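Local atomic coordinates of class I SAM-dependent methyltransferase (Silicibacter pomeroyi DSS-3, PDB entry 3CVO), a protein that is of unknown function but has the Rossmann-like fold of class I methyltransferases and probably transfers methyl groups from S-adenosylmethionine. Residues A31-Y37 against R121-L127; P111-W115 against A139-I144. All blocks are in the same frame, centred on the assembly; numbering follows the deposited sequence.

Contact 1. Residues A31-Y37 against R121-L127; sequences AEVILEY and RHPDVVL. With EDO (1,2-ethanediol), chain H; EDO (1,2-ethanediol), chain J.
D124 turns its carboxylate toward the start of strand 33-37 and takes two backbone N-H groups on one oxygen: OD2 lies 3.0 Å from E32 N and 3.0 Å from V33 N. Both donors come in on the anti side of OD2, from opposite faces of the carboxylate plane and tilted out of it. OD1 is held by a salt bridge to R146. The backbone of D124 reciprocates, its N bonding to V33 O at 2.9 Å. With an alanine here, the N-H groups of E32 and V33 would probably be left without their shared acceptor, and R146 without its anionic mate.

Nearby, R121 bends at chi2 and chi3, which carries its guanidinium back to E32. In one of the two conformers of E32, a single guanidinium nitrogen, NH2, faces the carboxylate at long range, 3.3 Å from OE2, with the two planes 78° apart; in that conformer water 1 also donates to both E32 OE1 and D124 OD2, so these links are less certain than the backbone bonds to D124. V33, with CG1 anti to its own N, sets that methyl against the R121 and H122 backbone and CG2 obliquely against the guanidinium.

Further along, the strands run parallel, 15° apart. I34 and V125 lie side by side on the face covered by helix 18-30, CG1 to CG1 3.6 Å; L35 and V126 do likewise on the other face. Y37 presents its ring edge to V126, CE2 to CG1 3.8 Å.

Straight backbone bonds, such as Y37 N to L127 O at 2.8 Å, thus join the central strands of the Rossmann-like sheet, while charged groups join the loop ends just before the two strands, where solvent and ethanediol reach R121.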
# COMPACT_ATOMS: atom_id res chain seq x y z
N ALA A 31 5.66 -26.51 -14.32
CA ALA A 31 6.51 -25.47 -13.69
C ALA A 31 7.85 -26.00 -13.22
O ALA A 31 7.99 -27.16 -12.86
CB ALA A 31 5.77 -24.90 -12.45
N GLU A 32 8.85 -25.12 -13.20
CA GLU A 32 10.10 -25.43 -12.49
C GLU A 32 10.10 -24.79 -11.12
O GLU A 32 10.51 -25.39 -10.12
CB GLU A 32 11.34 -24.93 -13.22
CG GLU A 32 12.58 -25.09 -12.34
CD GLU A 32 13.84 -24.42 -12.88
OE1 GLU A 32 13.74 -23.32 -13.49
OE2 GLU A 32 14.93 -25.01 -12.68
N VAL A 33 9.64 -23.55 -11.08
CA VAL A 33 9.60 -22.75 -9.85
C VAL A 33 8.16 -22.55 -9.45
O VAL A 33 7.34 -22.09 -10.23
CB VAL A 33 10.40 -21.38 -9.96
CG1 VAL A 33 10.41 -20.60 -8.61
CG2 VAL A 33 11.83 -21.64 -10.44
N ILE A 34 7.87 -22.93 -8.20
CA ILE A 34 6.52 -22.89 -7.67
C ILE A 34 6.50 -22.03 -6.42
O ILE A 34 7.29 -22.21 -5.55
CB ILE A 34 6.01 -24.34 -7.27
CG1 ILE A 34 5.89 -25.26 -8.49
CG2 ILE A 34 4.64 -24.25 -6.51
CD1 ILE A 34 6.01 -26.80 -8.20
N LEU A 35 5.57 -21.09 -6.39
CA LEU A 35 5.36 -20.28 -5.20
C LEU A 35 3.95 -20.54 -4.71
O LEU A 35 3.01 -20.45 -5.48
CB LEU A 35 5.54 -18.76 -5.53
CG LEU A 35 4.95 -17.76 -4.52
CD1 LEU A 35 5.64 -18.00 -3.15
CD2 LEU A 35 5.04 -16.29 -4.98
N GLU A 36 3.83 -20.87 -3.43
CA GLU A 36 2.55 -21.07 -2.81
C GLU A 36 2.31 -20.11 -1.69
O GLU A 36 3.20 -19.75 -0.90
CB GLU A 36 2.41 -22.50 -2.25
CG GLU A 36 2.73 -23.64 -3.13
CD GLU A 36 2.46 -24.96 -2.44
OE1 GLU A 36 2.94 -25.12 -1.28
OE2 GLU A 36 1.74 -25.83 -3.02
N TYR A 37 1.08 -19.65 -1.63
CA TYR A 37 0.61 -18.99 -0.42
C TYR A 37 -0.35 -19.95 0.28
O TYR A 37 -1.37 -20.30 -0.28
CB TYR A 37 -0.10 -17.71 -0.78
CG TYR A 37 0.74 -16.61 -1.38
CD1 TYR A 37 1.42 -15.72 -0.60
CD2 TYR A 37 0.79 -16.43 -2.77
CE1 TYR A 37 2.15 -14.65 -1.15
CE2 TYR A 37 1.49 -15.38 -3.34
CZ TYR A 37 2.17 -14.48 -2.52
OH TYR A 37 2.83 -13.38 -3.00
N ARG A 121 13.71 -16.66 -6.79
CA ARG A 121 13.60 -17.24 -8.12
C ARG A 121 12.21 -16.91 -8.66
O ARG A 121 11.21 -17.14 -8.01
CB ARG A 121 13.75 -18.77 -8.05
CG ARG A 121 15.04 -19.30 -7.38
CD ARG A 121 16.13 -19.65 -8.34
NE ARG A 121 15.70 -20.50 -9.46
CZ ARG A 121 15.76 -21.83 -9.47
NH1 ARG A 121 16.21 -22.49 -8.41
NH2 ARG A 121 15.35 -22.50 -10.55
N HIS A 122 12.17 -16.38 -9.86
CA HIS A 122 10.89 -16.01 -10.47
C HIS A 122 10.02 -17.26 -10.67
O HIS A 122 10.44 -18.24 -11.29
CB HIS A 122 11.07 -15.31 -11.84
CG HIS A 122 9.86 -14.57 -12.31
ND1 HIS A 122 8.67 -15.19 -12.62
CD2 HIS A 122 9.69 -13.25 -12.57
CE1 HIS A 122 7.80 -14.27 -13.02
NE2 HIS A 122 8.39 -13.09 -12.99
N PRO A 123 8.79 -17.21 -10.17
CA PRO A 123 7.92 -18.38 -10.30
C PRO A 123 7.42 -18.55 -11.69
O PRO A 123 7.41 -17.60 -12.50
CB PRO A 123 6.73 -18.06 -9.37
CG PRO A 123 7.05 -16.84 -8.68
CD PRO A 123 8.26 -16.19 -9.27
N ASP A 124 7.06 -19.80 -11.96
CA ASP A 124 6.34 -20.18 -13.18
C ASP A 124 4.87 -20.35 -12.89
O ASP A 124 4.04 -20.07 -13.72
CB ASP A 124 6.90 -21.48 -13.69
CG ASP A 124 8.37 -21.36 -14.08
OD1 ASP A 124 8.69 -20.38 -14.78
OD2 ASP A 124 9.19 -22.21 -13.67
N VAL A 125 4.59 -20.84 -11.68
CA VAL A 125 3.21 -20.97 -11.17
C VAL A 125 3.11 -20.43 -9.77
O VAL A 125 4.02 -20.55 -8.97
CB VAL A 125 2.69 -22.47 -11.22
CG1 VAL A 125 3.44 -23.34 -10.21
CG2 VAL A 125 1.21 -22.52 -10.94
N VAL A 126 2.00 -19.75 -9.51
CA VAL A 126 1.66 -19.28 -8.16
C VAL A 126 0.33 -19.85 -7.74
O VAL A 126 -0.69 -19.79 -8.46
CB VAL A 126 1.58 -17.72 -8.08
CG1 VAL A 126 1.14 -17.22 -6.65
CG2 VAL A 126 2.92 -17.10 -8.51
N LEU A 127 0.33 -20.40 -6.55
CA LEU A 127 -0.91 -20.87 -5.93
C LEU A 127 -1.34 -19.96 -4.78
O LEU A 127 -0.59 -19.71 -3.86
CB LEU A 127 -0.73 -22.28 -5.36
CG LEU A 127 -1.92 -22.81 -4.55
CD1 LEU A 127 -3.18 -22.98 -5.45
CD2 LEU A 127 -1.59 -24.13 -3.81
C1 EDO H . 9.66 -17.06 -5.35
O1 EDO H . 9.65 -18.18 -6.27
C2 EDO H . 10.56 -17.30 -4.15
O2 EDO H . 11.93 -17.40 -4.56
C1 EDO J . 14.90 -16.36 -12.11
O1 EDO J . 14.82 -15.22 -11.23
C2 EDO J . 15.87 -17.40 -11.55
O2 EDO J . 15.37 -18.71 -11.88
O HOH W 1 11.73 -21.29 -14.00

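Contact 2. Residues P111-W115 against A139-I144; sequences PLAVW and ATAFSI
With chi1 at -65°, W115 puts CG anti to its carbonyl carbon, and chi2 of 90° turns the indole broadside to S143; the serine, its OG likewise anti to the carbonyl carbon, meets it with CB while OG is directed back along its own helix. S143 CB stands 3.5 Å above the indole plane, offset toward the rim, and lies 4.0 Å from the centroid of the six-membered ring at 27° from its normal, which meets the definition of a CH-pi contact. S143 OG donates to A139 O at 2.7 Å, tilted out of the carbonyl plane. That bond fixes the hydroxyl within helix 133-143 and leaves CB as the group laid on the tryptophan.

Around the six-membered ring the approach is oblique. I144 brings CG2 to 3.5 Å from W115 CH2, and T140 OG1 comes to 3.6 Å from W115 CZ2; this hydroxyl is bonded to C136 O in its own helix, so its meeting with the indole is packing. At the other end of the interface A139 CB rests against both P111 and L112, 3.8 Å from L112 CD2 and 3.7 Å from P111 O.

The indole NE1 is satisfied beyond both segments, by Y37.

W115 is therefore enclosed on several sides, by helix 133-143 through S143 and T140, by strand 33-37 through L35, and by P123. T140 continues inward to V148 and L150 of strand 148-152, I144 packs on V182 of strand 177-182, and L112 packs on M193 of the second subunit, so this side of the contact also borders the subunit interface.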
# COMPACT_ATOMS: atom_id res chain seq x y z
N PRO A 111 1.53 -11.10 1.65
CA PRO A 111 1.53 -11.13 0.19
C PRO A 111 2.86 -10.74 -0.44
O PRO A 111 3.23 -11.28 -1.51
CB PRO A 111 0.40 -10.14 -0.19
CG PRO A 111 0.18 -9.31 0.94
CD PRO A 111 0.52 -10.15 2.18
N LEU A 112 3.58 -9.78 0.17
CA LEU A 112 4.66 -9.09 -0.54
C LEU A 112 6.11 -9.54 -0.25
O LEU A 112 6.96 -9.38 -1.10
CB LEU A 112 4.58 -7.57 -0.31
CG LEU A 112 3.42 -6.87 -1.03
CD1 LEU A 112 3.12 -5.45 -0.44
CD2 LEU A 112 3.68 -6.82 -2.55
N ALA A 113 6.42 -9.99 0.95
CA ALA A 113 7.82 -10.17 1.35
C ALA A 113 8.58 -11.18 0.47
O ALA A 113 9.78 -11.02 0.19
CB ALA A 113 7.94 -10.57 2.87
N VAL A 114 7.88 -12.24 0.10
CA VAL A 114 8.51 -13.35 -0.66
C VAL A 114 9.07 -12.86 -1.97
O VAL A 114 10.09 -13.36 -2.46
CB VAL A 114 7.52 -14.56 -0.85
CG1 VAL A 114 6.28 -14.17 -1.67
CG2 VAL A 114 8.26 -15.81 -1.42
N TRP A 115 8.47 -11.81 -2.52
CA TRP A 115 8.96 -11.23 -3.79
C TRP A 115 10.33 -10.53 -3.65
O TRP A 115 10.99 -10.23 -4.63
CB TRP A 115 7.89 -10.31 -4.43
CG TRP A 115 6.72 -11.11 -4.83
CD1 TRP A 115 5.62 -11.39 -4.07
CD2 TRP A 115 6.56 -11.82 -6.06
NE1 TRP A 115 4.76 -12.18 -4.79
CE2 TRP A 115 5.33 -12.49 -5.99
CE3 TRP A 115 7.35 -11.96 -7.20
CZ2 TRP A 115 4.87 -13.29 -7.02
CZ3 TRP A 115 6.87 -12.74 -8.25
CH2 TRP A 115 5.65 -13.39 -8.15
N ALA A 139 -0.38 -8.87 -5.68
CA ALA A 139 1.06 -8.84 -5.44
C ALA A 139 1.80 -9.54 -6.58
O ALA A 139 2.75 -9.00 -7.10
CB ALA A 139 1.40 -9.45 -4.09
N THR A 140 1.24 -10.66 -7.03
CA THR A 140 1.86 -11.43 -8.09
C THR A 140 1.80 -10.61 -9.36
O THR A 140 2.80 -10.41 -10.03
CB THR A 140 1.15 -12.79 -8.28
OG1 THR A 140 1.28 -13.53 -7.07
CG2 THR A 140 1.71 -13.58 -9.47
N ALA A 141 0.61 -10.07 -9.66
CA ALA A 141 0.39 -9.35 -10.93
C ALA A 141 1.33 -8.19 -11.03
O ALA A 141 1.90 -7.89 -12.07
CB ALA A 141 -1.07 -8.85 -11.07
N PHE A 142 1.52 -7.51 -9.90
CA PHE A 142 2.30 -6.27 -9.96
C PHE A 142 3.81 -6.54 -9.81
O PHE A 142 4.60 -5.69 -10.16
CB PHE A 142 1.86 -5.30 -8.88
CG PHE A 142 0.46 -4.82 -9.03
CD1 PHE A 142 0.00 -4.39 -10.25
CD2 PHE A 142 -0.37 -4.76 -7.94
CE1 PHE A 142 -1.27 -3.97 -10.39
CE2 PHE A 142 -1.63 -4.29 -8.07
CZ PHE A 142 -2.09 -3.91 -9.32
N SER A 143 4.18 -7.74 -9.37
CA SER A 143 5.59 -8.03 -9.01
C SER A 143 6.37 -8.85 -10.05
O SER A 143 7.61 -8.84 -10.12
CB SER A 143 5.68 -8.73 -7.66
OG SER A 143 5.21 -7.92 -6.59
N ILE A 144 5.62 -9.60 -10.82
CA ILE A 144 6.19 -10.49 -11.85
C ILE A 144 6.81 -9.63 -12.95
O ILE A 144 6.40 -8.48 -13.14
CB ILE A 144 5.17 -11.48 -12.46
CG1 ILE A 144 3.95 -10.77 -13.09
CG2 ILE A 144 4.71 -12.58 -11.42
CD1 ILE A 144 3.01 -11.69 -13.87

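The centres of contacts 1 and 2 lie about 11 Å apart, and their segments alternate along the chain: 31-37, 111-115, 121-127, 139-144. Contact 1 pairs two neighbouring strands within the seven-stranded mixed sheet; contact 2 joins the segment that begins in helix 109-112 and runs on to W115 to the end of helix 133-143, which follows strand 125-128. They touch directly: Y37 OH is 2.6 Å from P111 O and 2.9 Å from W115 NE1, both probable hydrogen bonds, while L35 CD2 packs 3.6 Å from W115 CZ2. The two contacts thus meet on the L35 and Y37 side of the sheet, where 111-115 and helix 133-143 pack on it, as in a Rossmann-like methyltransferase domain.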